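Nuclear hormone receptor FTZ-F1 (Drosophila melanogaster, PDB 2XHS) is a nuclear receptor that probably regulates transcription, and its ligand-binding domain binds a peptide from the Fushi tarazu protein. Local coordinates at residues L34-T39 with Q110-Q115; D46-M51 with G227-Q232; N103-E108 with F117-L122; H219-H224 with L234-L239. One frame throughout, in Å; residues are numbered along the deposited sequence.

Overall arrangement
Contact 1 joins the end of helix 24-39 to the hairpin turn between strands 108-110 and 116-118, closing a loop of 70 residues. Contact 2 opens next, at the start of helix 47-67, and closes far along the chain at the loop 227-232, so it crosses contact 1. Contact 3 closes a short loop across the small hairpin. It crosses contact 1 and is nested within the loop that contact 2 closes. Contact 4 closes another short loop, between helices 198-224 and 234-240. It crosses contact 2 and follows contacts 1 and 3 in series. Packing from contact 4 through contact 2 to contacts 1 and 3 ties together the hairpin, helices 24-39 and 47-67 and the C-terminal helices.

Contact 1: residues L34-T39 with Q110-Q115; sequences LLQKQT and QLNNGQ
Thr39, on the helical segment 34-39, comes nearest to Asn113 of the irregular segment 110-115, with 6.6 Å between their CA atoms. The main apolar contact is between Thr39 and Leu111, whose side chains meet at about a right angle. Thr39 CG2 lies 3.9 Å from Leu111 CD1 and equally near its CD2. The Thr39 hydroxyl is used within its own helix: OG1 donates to Leu35 O at 2.6 Å. Its chi1 of 59° puts OG1 between the backbone N and the carbonyl carbon, where it can reach back one turn, and sets CG2 against the leucine. Leu35 adds a second methyl contact, CD2 to Leu111 CD2 at 4.2 Å. Leu35 also packs on Leu50 and Phe117, so this patch is continuous with the core.

The outer side is polar. Asn112 ND2 gives a weak bond to Gln36 OE1 (3.2 Å, 134° at the hydrogen). The two amides stand 78° apart, so they are not stacked. Within the loop, Leu111 N binds Gln115 O at 2.7 Å and closes the turn. The arrangement is that of the short beta hairpin of the nuclear receptor ligand-binding domain, its turn resting here on the end of helix 24-39.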
loop_
_atom_site.group_PDB
_atom_site.type_symbol
_atom_site.label_atom_id
_atom_site.label_comp_id
_atom_site.label_asym_id
_atom_site.label_seq_id
_atom_site.Cartn_x
_atom_site.Cartn_y
_atom_site.Cartn_z
ATOM N N LEU A 34 -0.622 -15.815 8.728
ATOM C CA LEU A 34 0.021 -16.508 7.647
ATOM C C LEU A 34 1.397 -16.886 8.088
ATOM O O LEU A 34 1.840 -17.981 7.897
ATOM C CB LEU A 34 0.087 -15.586 6.450
ATOM C CG LEU A 34 0.570 -16.012 5.081
ATOM C CD1 LEU A 34 -0.009 -15.117 4.112
ATOM C CD2 LEU A 34 1.999 -15.828 5.046
ATOM N N LEU A 35 2.076 -15.973 8.732
ATOM C CA LEU A 35 3.428 -16.248 9.129
ATOM C C LEU A 35 3.460 -17.403 10.072
ATOM O O LEU A 35 4.341 -18.207 10.012
ATOM C CB LEU A 35 4.034 -15.049 9.823
ATOM C CG LEU A 35 4.708 -13.916 9.094
ATOM C CD1 LEU A 35 5.134 -12.968 10.112
ATOM C CD2 LEU A 35 5.877 -14.389 8.379
ATOM N N GLN A 36 2.533 -17.469 11.000
ATOM C CA GLN A 36 2.510 -18.609 11.878
ATOM C C GLN A 36 2.167 -19.853 11.142
ATOM O O GLN A 36 2.821 -20.835 11.246
ATOM C CB GLN A 36 1.468 -18.404 12.948
ATOM C CG GLN A 36 1.215 -19.609 13.779
ATOM C CD GLN A 36 2.399 -19.988 14.604
ATOM O OE1 GLN A 36 3.427 -19.342 14.556
ATOM N NE2 GLN A 36 2.264 -21.045 15.363
ATOM N N LYS A 37 1.142 -19.809 10.345
ATOM C CA LYS A 37 0.744 -21.001 9.656
ATOM C C LYS A 37 1.815 -21.502 8.745
ATOM O O LYS A 37 1.984 -22.680 8.587
ATOM C CB LYS A 37 -0.515 -20.762 8.874
ATOM C CG LYS A 37 -0.782 -21.814 7.896
ATOM C CD LYS A 37 -2.159 -21.699 7.363
ATOM C CE LYS A 37 -2.415 -22.764 6.363
ATOM N NZ LYS A 37 -3.762 -22.616 5.807
ATOM N N GLN A 38 2.524 -20.610 8.105
ATOM C CA GLN A 38 3.529 -21.049 7.183
ATOM C C GLN A 38 4.741 -21.617 7.825
ATOM O O GLN A 38 5.534 -22.230 7.179
ATOM C CB GLN A 38 3.928 -19.943 6.228
ATOM C CG GLN A 38 2.865 -19.548 5.250
ATOM C CD GLN A 38 2.326 -20.686 4.470
ATOM O OE1 GLN A 38 2.986 -21.203 3.606
ATOM N NE2 GLN A 38 1.108 -21.063 4.745
ATOM N N THR A 39 4.937 -21.364 9.093
ATOM C CA THR A 39 6.179 -21.765 9.679
ATOM C C THR A 39 6.129 -22.782 10.788
ATOM O O THR A 39 7.106 -23.438 11.057
ATOM C CB THR A 39 6.861 -20.543 10.182
ATOM O OG1 THR A 39 6.010 -19.918 11.133
ATOM C CG2 THR A 39 7.048 -19.602 9.079
ATOM N N GLN A 110 10.811 -13.060 15.442
ATOM C CA GLN A 110 11.274 -14.418 15.597
ATOM C C GLN A 110 10.143 -15.299 15.190
ATOM O O GLN A 110 9.041 -15.121 15.624
ATOM C CB GLN A 110 11.611 -14.692 17.046
ATOM C CG GLN A 110 13.051 -14.579 17.395
ATOM C CD GLN A 110 13.763 -15.857 17.178
ATOM O OE1 GLN A 110 14.973 -15.905 17.167
ATOM N NE2 GLN A 110 13.015 -16.914 16.998
ATOM N N LEU A 111 10.425 -16.271 14.361
ATOM C CA LEU A 111 9.391 -17.064 13.778
ATOM C C LEU A 111 8.771 -18.203 14.532
ATOM O O LEU A 111 7.793 -18.740 14.076
ATOM C CB LEU A 111 9.880 -17.590 12.469
ATOM C CG LEU A 111 9.560 -16.676 11.323
ATOM C CD1 LEU A 111 10.057 -17.334 10.117
ATOM C CD2 LEU A 111 8.103 -16.519 11.251
ATOM N N ASN A 112 9.311 -18.539 15.694
ATOM C CA ASN A 112 8.813 -19.674 16.448
ATOM C C ASN A 112 9.490 -20.860 15.805
ATOM O O ASN A 112 9.300 -22.011 16.198
ATOM C CB ASN A 112 7.295 -19.794 16.323
ATOM C CG ASN A 112 6.559 -18.774 17.169
ATOM O OD1 ASN A 112 7.173 -17.962 17.860
ATOM N ND2 ASN A 112 5.233 -18.813 17.118
ATOM N N ASN A 113 10.301 -20.542 14.804
ATOM C CA ASN A 113 11.101 -21.507 14.129
ATOM C C ASN A 113 12.463 -21.342 14.597
ATOM O O ASN A 113 13.279 -22.161 14.344
ATOM C CB ASN A 113 11.161 -21.179 12.671
ATOM C CG ASN A 113 10.431 -22.131 11.875
ATOM O OD1 ASN A 113 9.613 -22.855 12.389
ATOM N ND2 ASN A 113 10.714 -22.167 10.609
ATOM N N GLY A 114 12.729 -20.235 15.243
ATOM C CA GLY A 114 14.085 -19.905 15.572
ATOM C C GLY A 114 14.634 -19.263 14.334
ATOM O O GLY A 114 15.793 -18.940 14.240
ATOM N N GLN A 115 13.753 -19.072 13.379
ATOM C CA GLN A 115 14.086 -18.417 12.155
ATOM C C GLN A 115 13.588 -16.998 12.299
ATOM O O GLN A 115 12.694 -16.733 13.058
ATOM C CB GLN A 115 13.399 -19.131 11.013
ATOM C CG GLN A 115 14.312 -19.547 9.899
ATOM C CD GLN A 115 13.633 -20.440 8.928
ATOM O OE1 GLN A 115 12.830 -21.260 9.299
ATOM N NE2 GLN A 115 13.951 -20.290 7.679
#

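Contact 2: residues D46-M51 with G227-Q232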
loop_
_atom_site.group_PDB
_atom_site.type_symbol
_atom_site.label_atom_id
_atom_site.label_comp_id
_atom_site.label_asym_id
_atom_site.label_seq_id
_atom_site.Cartn_x
_atom_site.Cartn_y
_atom_site.Cartn_z
ATOM N N ASP A 46 11.921 -21.069 2.976
ATOM C CA ASP A 46 12.658 -20.133 2.178
ATOM C C ASP A 46 12.068 -18.837 2.543
ATOM O O ASP A 46 10.912 -18.601 2.330
ATOM C CB ASP A 46 12.432 -20.383 0.705
ATOM C CG ASP A 46 13.355 -19.583 -0.164
ATOM O OD1 ASP A 46 14.538 -19.484 0.142
ATOM O OD2 ASP A 46 12.917 -19.056 -1.175
ATOM N N LEU A 47 12.876 -18.004 3.152
ATOM C CA LEU A 47 12.412 -16.737 3.619
ATOM C C LEU A 47 11.986 -15.845 2.505
ATOM O O LEU A 47 11.069 -15.090 2.664
ATOM C CB LEU A 47 13.435 -16.088 4.517
ATOM C CG LEU A 47 13.589 -16.866 5.808
ATOM C CD1 LEU A 47 14.639 -16.258 6.635
ATOM C CD2 LEU A 47 12.321 -16.857 6.541
ATOM N N PHE A 48 12.668 -15.898 1.381
ATOM C CA PHE A 48 12.273 -15.073 0.283
ATOM C C PHE A 48 10.933 -15.484 -0.194
ATOM O O PHE A 48 10.113 -14.677 -0.477
ATOM C CB PHE A 48 13.275 -15.134 -0.836
ATOM C CG PHE A 48 12.881 -14.336 -2.022
ATOM C CD1 PHE A 48 13.131 -13.012 -2.084
ATOM C CD2 PHE A 48 12.236 -14.915 -3.058
ATOM C CE1 PHE A 48 12.762 -12.316 -3.119
ATOM C CE2 PHE A 48 11.877 -14.198 -4.104
ATOM C CZ PHE A 48 12.141 -12.904 -4.136
ATOM N N GLU A 49 10.691 -16.763 -0.274
ATOM C CA GLU A 49 9.410 -17.210 -0.745
ATOM C C GLU A 49 8.307 -16.756 0.144
ATOM O O GLU A 49 7.237 -16.484 -0.320
ATOM C CB GLU A 49 9.350 -18.714 -0.763
ATOM C CG GLU A 49 10.140 -19.374 -1.814
ATOM C CD GLU A 49 9.531 -20.652 -2.222
ATOM O OE1 GLU A 49 8.745 -21.188 -1.457
ATOM O OE2 GLU A 49 9.839 -21.142 -3.298
ATOM N N LEU A 50 8.563 -16.742 1.434
ATOM C CA LEU A 50 7.590 -16.356 2.428
ATOM C C LEU A 50 7.198 -14.922 2.281
ATOM O O LEU A 50 6.056 -14.576 2.348
ATOM C CB LEU A 50 8.184 -16.562 3.793
ATOM C CG LEU A 50 7.356 -17.197 4.895
ATOM C CD1 LEU A 50 7.976 -16.907 6.196
ATOM C CD2 LEU A 50 5.975 -16.707 4.882
HETATM N N MSE A 51 8.167 -14.085 2.030
HETATM C CA MSE A 51 7.905 -12.697 1.903
HETATM C C MSE A 51 6.955 -12.518 0.779
HETATM O O MSE A 51 6.086 -11.714 0.840
HETATM C CB MSE A 51 9.188 -11.969 1.602
HETATM C CG MSE A 51 9.041 -10.512 1.598
HETATM SE SE MSE A 51 10.417 -9.748 0.705
HETATM C CE MSE A 51 9.818 -10.032 -1.025
ATOM N N GLY A 227 13.523 -18.066 -10.999
ATOM C CA GLY A 227 12.862 -19.246 -10.512
ATOM C C GLY A 227 12.716 -19.296 -9.030
ATOM O O GLY A 227 12.370 -20.304 -8.469
ATOM N N SER A 228 12.990 -18.178 -8.405
ATOM C CA SER A 228 12.930 -18.044 -6.978
ATOM C C SER A 228 11.564 -18.167 -6.341
ATOM O O SER A 228 11.465 -18.455 -5.188
ATOM C CB SER A 228 13.604 -16.771 -6.564
ATOM O OG SER A 228 14.981 -16.947 -6.650
ATOM N N ALA A 229 10.504 -17.933 -7.073
ATOM C CA ALA A 229 9.206 -18.001 -6.460
ATOM C C ALA A 229 8.159 -18.567 -7.371
ATOM O O ALA A 229 8.338 -18.617 -8.552
ATOM C CB ALA A 229 8.821 -16.707 -6.028
ATOM N N PRO A 230 7.049 -18.965 -6.795
ATOM C CA PRO A 230 5.981 -19.591 -7.522
ATOM C C PRO A 230 5.461 -18.665 -8.536
ATOM O O PRO A 230 5.413 -17.496 -8.333
ATOM C CB PRO A 230 4.947 -19.764 -6.453
ATOM C CG PRO A 230 5.666 -20.040 -5.367
ATOM C CD PRO A 230 6.824 -19.149 -5.371
ATOM N N THR A 231 5.101 -19.220 -9.661
ATOM C CA THR A 231 4.707 -18.464 -10.804
ATOM C C THR A 231 3.233 -18.230 -10.953
ATOM O O THR A 231 2.823 -17.362 -11.676
ATOM C CB THR A 231 5.172 -19.220 -12.008
ATOM O OG1 THR A 231 6.445 -18.745 -12.399
ATOM C CG2 THR A 231 4.241 -19.036 -13.097
ATOM N N GLN A 232 2.444 -19.008 -10.248
ATOM C CA GLN A 232 1.013 -19.022 -10.399
ATOM C C GLN A 232 0.278 -18.002 -9.617
ATOM O O GLN A 232 -0.914 -17.912 -9.714
ATOM C CB GLN A 232 0.508 -20.365 -9.968
ATOM C CG GLN A 232 1.561 -21.394 -10.021
ATOM C CD GLN A 232 2.102 -21.731 -8.686
ATOM O OE1 GLN A 232 1.362 -21.946 -7.769
ATOM N NE2 GLN A 232 3.390 -21.804 -8.575
#
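Phe48 makes the van der Waals contacts with the loop. Its CE2 lies 4.0 Å from the Ser228 CB methylene, which approaches the ring obliquely. Its apolar partner is Ala229, whose CB sits near the ring plane at its edge, 4.4 Å from Phe48 CE2. Phe48 has CG anti to its backbone N (chi1 178°), which carries the ring across to the loop. The same ring has a cation-pi partner in Lys223, at the end of helix 198-224.

The polar groups touch without bonding. The extended Glu49 chain reaches across the loop, passing Ser228 O and ending near Pro230. Its CG is 3.7 Å from Ser228 O, and its OE2 is 4.2 Å from Pro230 CD. OE2 and Ser228 O are both acceptors, so they give each other no bond. An alanine in place of Glu49 would probably lose the contacts with Ser228 O and Pro230 CD and leave this edge of the loop less covered.

Backbone ends shape both segments. Asp46 holds the N-cap position of helix 47-67, although the bond it takes from Glu49 N is weak and doubtful. Gly227, at positive phi, closes helix 198-224 in a Schellman motif. The contact thus seats the link between the last two helices on the first turn of helix 47-67. This is consistent with the nuclear receptor fold, in which the link to the activation helix passes near the start of this helix.

Contact 3: residues N103-E108 with F117-L122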
loop_
_atom_site.group_PDB
_atom_site.type_symbol
_atom_site.label_atom_id
_atom_site.label_comp_id
_atom_site.label_asym_id
_atom_site.label_seq_id
_atom_site.Cartn_x
_atom_site.Cartn_y
_atom_site.Cartn_z
ATOM N N ASN A 103 1.533 1.983 13.683
ATOM C CA ASN A 103 1.247 0.815 14.480
ATOM C C ASN A 103 2.390 0.072 15.092
ATOM O O ASN A 103 2.227 -1.016 15.562
ATOM C CB ASN A 103 0.404 -0.135 13.680
ATOM C CG ASN A 103 -0.769 0.526 13.099
ATOM O OD1 ASN A 103 -1.506 1.155 13.787
ATOM N ND2 ASN A 103 -0.959 0.385 11.829
ATOM N N GLY A 104 3.559 0.662 15.054
ATOM C CA GLY A 104 4.729 0.087 15.649
ATOM C C GLY A 104 5.195 -1.255 15.200
ATOM O O GLY A 104 5.689 -2.020 15.985
ATOM N N LEU A 105 5.043 -1.521 13.923
ATOM C CA LEU A 105 5.487 -2.726 13.298
ATOM C C LEU A 105 6.979 -2.695 13.298
ATOM O O LEU A 105 7.572 -1.687 13.016
ATOM C CB LEU A 105 4.938 -2.725 11.896
ATOM C CG LEU A 105 4.804 -3.930 10.998
ATOM C CD1 LEU A 105 5.852 -3.889 10.022
ATOM C CD2 LEU A 105 4.963 -5.111 11.818
ATOM N N PRO A 106 7.582 -3.815 13.637
ATOM C CA PRO A 106 9.013 -3.913 13.807
ATOM C C PRO A 106 9.730 -4.462 12.622
ATOM O O PRO A 106 9.154 -5.061 11.761
ATOM C CB PRO A 106 9.137 -4.852 14.977
ATOM C CG PRO A 106 7.961 -5.596 14.970
ATOM C CD PRO A 106 6.888 -4.775 14.486
ATOM N N ASP A 107 11.018 -4.234 12.583
ATOM C CA ASP A 107 11.818 -4.666 11.472
ATOM C C ASP A 107 11.919 -6.144 11.269
ATOM O O ASP A 107 12.012 -6.583 10.160
ATOM C CB ASP A 107 13.164 -4.012 11.505
ATOM C CG ASP A 107 13.060 -2.576 11.365
ATOM O OD1 ASP A 107 11.971 -2.064 11.553
ATOM O OD2 ASP A 107 14.053 -1.950 11.061
ATOM N N GLU A 108 11.903 -6.906 12.344
ATOM C CA GLU A 108 12.005 -8.339 12.244
ATOM C C GLU A 108 11.257 -9.001 13.345
ATOM O O GLU A 108 10.868 -8.367 14.257
ATOM C CB GLU A 108 13.448 -8.762 12.283
ATOM C CG GLU A 108 14.141 -8.354 13.513
ATOM C CD GLU A 108 15.610 -8.523 13.421
ATOM O OE1 GLU A 108 16.227 -7.895 12.563
ATOM O OE2 GLU A 108 16.159 -9.274 14.226
ATOM N N PHE A 117 12.158 -13.443 10.472
ATOM C CA PHE A 117 11.608 -12.838 9.282
ATOM C C PHE A 117 11.813 -11.357 9.272
ATOM O O PHE A 117 11.456 -10.696 10.194
ATOM C CB PHE A 117 10.122 -13.119 9.166
ATOM C CG PHE A 117 9.528 -12.663 7.877
ATOM C CD1 PHE A 117 9.747 -13.358 6.722
ATOM C CD2 PHE A 117 8.770 -11.536 7.809
ATOM C CE1 PHE A 117 9.221 -12.941 5.574
ATOM C CE2 PHE A 117 8.267 -11.131 6.660
ATOM C CZ PHE A 117 8.483 -11.834 5.548
ATOM N N ASN A 118 12.370 -10.834 8.198
ATOM C CA ASN A 118 12.597 -9.429 8.084
ATOM C C ASN A 118 11.363 -8.797 7.576
ATOM O O ASN A 118 11.101 -8.815 6.422
ATOM C CB ASN A 118 13.690 -9.197 7.081
ATOM C CG ASN A 118 14.121 -7.793 7.017
ATOM O OD1 ASN A 118 14.266 -7.152 8.014
ATOM N ND2 ASN A 118 14.330 -7.301 5.843
ATOM N N LEU A 119 10.594 -8.246 8.485
ATOM C CA LEU A 119 9.351 -7.573 8.213
ATOM C C LEU A 119 9.587 -6.357 7.386
ATOM O O LEU A 119 8.803 -5.988 6.576
ATOM C CB LEU A 119 8.685 -7.181 9.511
ATOM C CG LEU A 119 8.119 -8.310 10.331
ATOM C CD1 LEU A 119 7.962 -7.878 11.726
ATOM C CD2 LEU A 119 6.801 -8.637 9.780
HETATM N N MSE A 120 10.719 -5.753 7.625
HETATM C CA MSE A 120 11.156 -4.547 7.003
HETATM C C MSE A 120 11.294 -4.745 5.523
HETATM O O MSE A 120 11.123 -3.839 4.767
HETATM C CB MSE A 120 12.480 -4.169 7.633
HETATM C CG MSE A 120 13.106 -2.897 7.184
HETATM SE SE MSE A 120 12.057 -1.407 7.453
HETATM C CE MSE A 120 13.224 -0.175 6.691
ATOM N N SER A 121 11.595 -5.962 5.134
ATOM C CA SER A 121 11.729 -6.363 3.747
ATOM C C SER A 121 10.458 -6.177 3.019
ATOM O O SER A 121 10.433 -5.754 1.911
ATOM C CB SER A 121 12.041 -7.825 3.683
ATOM O OG SER A 121 13.417 -8.013 3.755
ATOM N N LEU A 122 9.381 -6.452 3.699
ATOM C CA LEU A 122 8.094 -6.419 3.119
ATOM C C LEU A 122 7.865 -5.072 2.574
ATOM O O LEU A 122 7.140 -4.912 1.650
ATOM C CB LEU A 122 7.082 -6.662 4.193
ATOM C CG LEU A 122 6.784 -8.116 4.329
ATOM C CD1 LEU A 122 5.791 -8.286 5.386
ATOM C CD2 LEU A 122 6.258 -8.576 3.027
#
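The flat carboxylate of Asp107 runs along the Met120 chain, both side chains heading in the same direction. The two CB atoms are 3.9 Å apart. In Met120 a chi1 of -177° swings CG away from the backbone N, and the bend at chi2 brings SE of this selenomethionine to 4.2 Å from Asp107 OD2. The main polar partner of the carboxylate is Arg100 of helix 77-102, by a salt bridge. Met120 also packs on Arg100. The Phe117 ring has Leu122 CD1 at its edge, in plane, and packs against Leu35 of helix 24-39.

Leu119 carries most of the apolar contact. Its CD1 meets Leu105 CD2 at 4.1 Å and Pro106 CG at 4.0 Å, so one methyl is shared by two neighbours. Leu119 also packs on Leu31 and Thr109.

The backbone joins the segments at Asp107 O. This oxygen accepts from Met120 N at 3.0 Å, with 155° at the hydrogen and the donor 28° from the carbonyl plane. Leu119 N offers it a second, weak bond. One carbonyl therefore meets two successive NH groups as the chain turns beyond Phe117. Nearby, Glu108 CA makes a CA-H...O contact with Phe117 O at 3.2 Å.

Phe117 also bonds through its backbone to Thr109. The contact is the open end of an antiparallel beta hairpin, the small two-stranded element of the otherwise helical nuclear receptor ligand-binding domain.

Contact 4: residues H219-H224 with L234-L239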
loop_
_atom_site.group_PDB
_atom_site.type_symbol
_atom_site.label_atom_id
_atom_site.label_comp_id
_atom_site.label_asym_id
_atom_site.label_seq_id
_atom_site.Cartn_x
_atom_site.Cartn_y
_atom_site.Cartn_z
ATOM N N HIS A 219 13.282 -5.683 -8.901
ATOM C CA HIS A 219 13.995 -6.716 -8.211
ATOM C C HIS A 219 13.131 -7.921 -8.082
ATOM O O HIS A 219 13.563 -9.013 -8.249
ATOM C CB HIS A 219 14.412 -6.246 -6.837
ATOM C CG HIS A 219 14.944 -7.332 -5.969
ATOM N ND1 HIS A 219 14.201 -7.926 -4.990
ATOM C CD2 HIS A 219 16.126 -7.968 -5.977
ATOM C CE1 HIS A 219 14.912 -8.861 -4.404
ATOM N NE2 HIS A 219 16.084 -8.908 -4.987
ATOM N N LEU A 220 11.886 -7.710 -7.754
ATOM C CA LEU A 220 10.960 -8.788 -7.559
ATOM C C LEU A 220 10.724 -9.588 -8.803
ATOM O O LEU A 220 10.587 -10.774 -8.752
ATOM C CB LEU A 220 9.662 -8.244 -7.004
ATOM C CG LEU A 220 9.282 -8.678 -5.607
ATOM C CD1 LEU A 220 10.486 -8.931 -4.847
ATOM C CD2 LEU A 220 8.537 -7.618 -4.959
ATOM N N TYR A 221 10.630 -8.907 -9.923
ATOM C CA TYR A 221 10.553 -9.542 -11.206
ATOM C C TYR A 221 11.823 -10.252 -11.557
ATOM O O TYR A 221 11.806 -11.341 -12.012
ATOM C CB TYR A 221 10.220 -8.504 -12.246
ATOM C CG TYR A 221 10.110 -9.032 -13.632
ATOM C CD1 TYR A 221 9.011 -9.734 -14.033
ATOM C CD2 TYR A 221 11.102 -8.812 -14.543
ATOM C CE1 TYR A 221 8.914 -10.201 -15.282
ATOM C CE2 TYR A 221 11.013 -9.290 -15.784
ATOM C CZ TYR A 221 9.924 -9.983 -16.148
ATOM O OH TYR A 221 9.848 -10.449 -17.413
ATOM N N THR A 222 12.945 -9.643 -11.295
ATOM C CA THR A 222 14.205 -10.254 -11.604
ATOM C C THR A 222 14.362 -11.544 -10.864
ATOM O O THR A 222 14.932 -12.470 -11.345
ATOM C CB THR A 222 15.314 -9.359 -11.168
ATOM O OG1 THR A 222 15.345 -8.214 -11.999
ATOM C CG2 THR A 222 16.578 -10.036 -11.282
ATOM N N LYS A 223 13.900 -11.565 -9.644
ATOM C CA LYS A 223 13.926 -12.735 -8.809
ATOM C C LYS A 223 13.035 -13.822 -9.297
ATOM O O LYS A 223 13.320 -14.957 -9.155
ATOM C CB LYS A 223 13.550 -12.340 -7.412
ATOM C CG LYS A 223 14.698 -11.999 -6.568
ATOM C CD LYS A 223 15.300 -13.234 -6.050
ATOM C CE LYS A 223 16.139 -12.993 -4.859
ATOM N NZ LYS A 223 16.567 -14.275 -4.310
ATOM N N HIS A 224 11.891 -13.458 -9.800
ATOM C CA HIS A 224 10.969 -14.415 -10.355
ATOM C C HIS A 224 11.519 -15.087 -11.589
ATOM O O HIS A 224 11.285 -16.243 -11.831
ATOM C CB HIS A 224 9.640 -13.764 -10.622
ATOM C CG HIS A 224 8.734 -13.759 -9.444
ATOM N ND1 HIS A 224 8.792 -12.804 -8.463
ATOM C CD2 HIS A 224 7.742 -14.595 -9.091
ATOM C CE1 HIS A 224 7.871 -13.049 -7.560
ATOM N NE2 HIS A 224 7.221 -14.131 -7.918
ATOM N N LEU A 234 -0.846 -14.295 -7.831
ATOM C CA LEU A 234 -1.328 -13.002 -8.210
ATOM C C LEU A 234 -0.180 -12.037 -8.241
ATOM O O LEU A 234 -0.125 -11.130 -9.023
ATOM C CB LEU A 234 -2.358 -12.561 -7.214
ATOM C CG LEU A 234 -2.936 -11.188 -7.397
ATOM C CD1 LEU A 234 -3.602 -11.125 -8.725
ATOM C CD2 LEU A 234 -3.895 -10.944 -6.322
ATOM N N LEU A 235 0.762 -12.261 -7.365
ATOM C CA LEU A 235 1.895 -11.414 -7.286
ATOM C C LEU A 235 2.668 -11.441 -8.578
ATOM O O LEU A 235 3.101 -10.434 -9.046
ATOM C CB LEU A 235 2.763 -11.892 -6.142
ATOM C CG LEU A 235 3.813 -10.907 -5.718
ATOM C CD1 LEU A 235 4.951 -11.632 -5.239
ATOM C CD2 LEU A 235 4.162 -10.143 -6.927
HETATM N N MSE A 236 2.863 -12.607 -9.147
HETATM C CA MSE A 236 3.508 -12.725 -10.424
HETATM C C MSE A 236 2.663 -12.109 -11.506
HETATM O O MSE A 236 3.143 -11.473 -12.392
HETATM C CB MSE A 236 3.775 -14.183 -10.717
HETATM C CG MSE A 236 4.393 -14.480 -12.041
HETATM SE SE MSE A 236 6.150 -14.075 -12.104
HETATM C CE MSE A 236 6.122 -12.366 -12.664
ATOM N N GLU A 237 1.378 -12.307 -11.443
ATOM C CA GLU A 237 0.543 -11.778 -12.473
ATOM C C GLU A 237 0.645 -10.300 -12.491
ATOM O O GLU A 237 0.706 -9.697 -13.522
ATOM C CB GLU A 237 -0.877 -12.162 -12.184
ATOM C CG GLU A 237 -1.886 -11.418 -12.956
ATOM C CD GLU A 237 -3.242 -11.997 -12.782
ATOM O OE1 GLU A 237 -3.351 -13.210 -12.779
ATOM O OE2 GLU A 237 -4.198 -11.246 -12.657
HETATM N N MSE A 238 0.634 -9.716 -11.322
HETATM C CA MSE A 238 0.759 -8.298 -11.170
HETATM C C MSE A 238 2.119 -7.853 -11.628
HETATM O O MSE A 238 2.279 -6.842 -12.253
HETATM C CB MSE A 238 0.528 -7.950 -9.711
HETATM C CG MSE A 238 -0.329 -6.750 -9.479
HETATM SE SE MSE A 238 -2.050 -6.940 -10.120
HETATM C CE MSE A 238 -2.318 -8.628 -9.395
ATOM N N LEU A 239 3.122 -8.615 -11.285
ATOM C CA LEU A 239 4.455 -8.279 -11.664
ATOM C C LEU A 239 4.594 -8.312 -13.148
ATOM O O LEU A 239 5.284 -7.537 -13.733
ATOM C CB LEU A 239 5.370 -9.291 -11.055
ATOM C CG LEU A 239 6.542 -8.825 -10.239
ATOM C CD1 LEU A 239 6.261 -7.535 -9.630
ATOM C CD2 LEU A 239 6.710 -9.816 -9.212
#
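His224 meets Leu235, Met236 and Leu239 where helices 219-224 and 234-239 come together, their short axes 10.4 Å apart and crossing at 114°. The imidazole is set by its own helix. Its chi1 of -86° and chi2 of 84° turn ND1 back to Leu220 O, one turn earlier. The bond from His224 ND1 to Leu220 O is 2.7 Å long and nearly straight, with the oxygen in the ring plane. It fixes the turn of the ring and puts its proton on ND1. Leu220 O also takes the backbone N of His224, on the opposite face of its carbonyl plane, so two donors grip it.

Three side chains pack round the ring, all obliquely. Leu239 CD2 is 3.7 Å from His224 ND1 and crosses the histidine at about a right angle. Leu235 CD1 is 4.0 Å from His224 CE1. Met236, a selenomethionine, runs antiparallel to the His224 side chain, its SE 4.1 Å from the ring centroid. Bends at chi2 and chi3 carry Met236 CE to the edge of the Tyr221 ring, 4.1 Å from CD1. Leu239 CD2 also lies 4.0 Å from Leu220 CB.

Replacing His224 by an alanine would probably leave Leu220 O without its side-chain donor and open a gap beside Met236 and Leu239.

Glu237 bonds to the backbone of the bound peptide, consistent with the active position of a nuclear receptor activation helix. The helices themselves meet by apolar and selenium-aromatic contact, with the imidazole N-H satisfied inside its own helix. Fit of shape, more than polar pairing, seats helix 234-240 here.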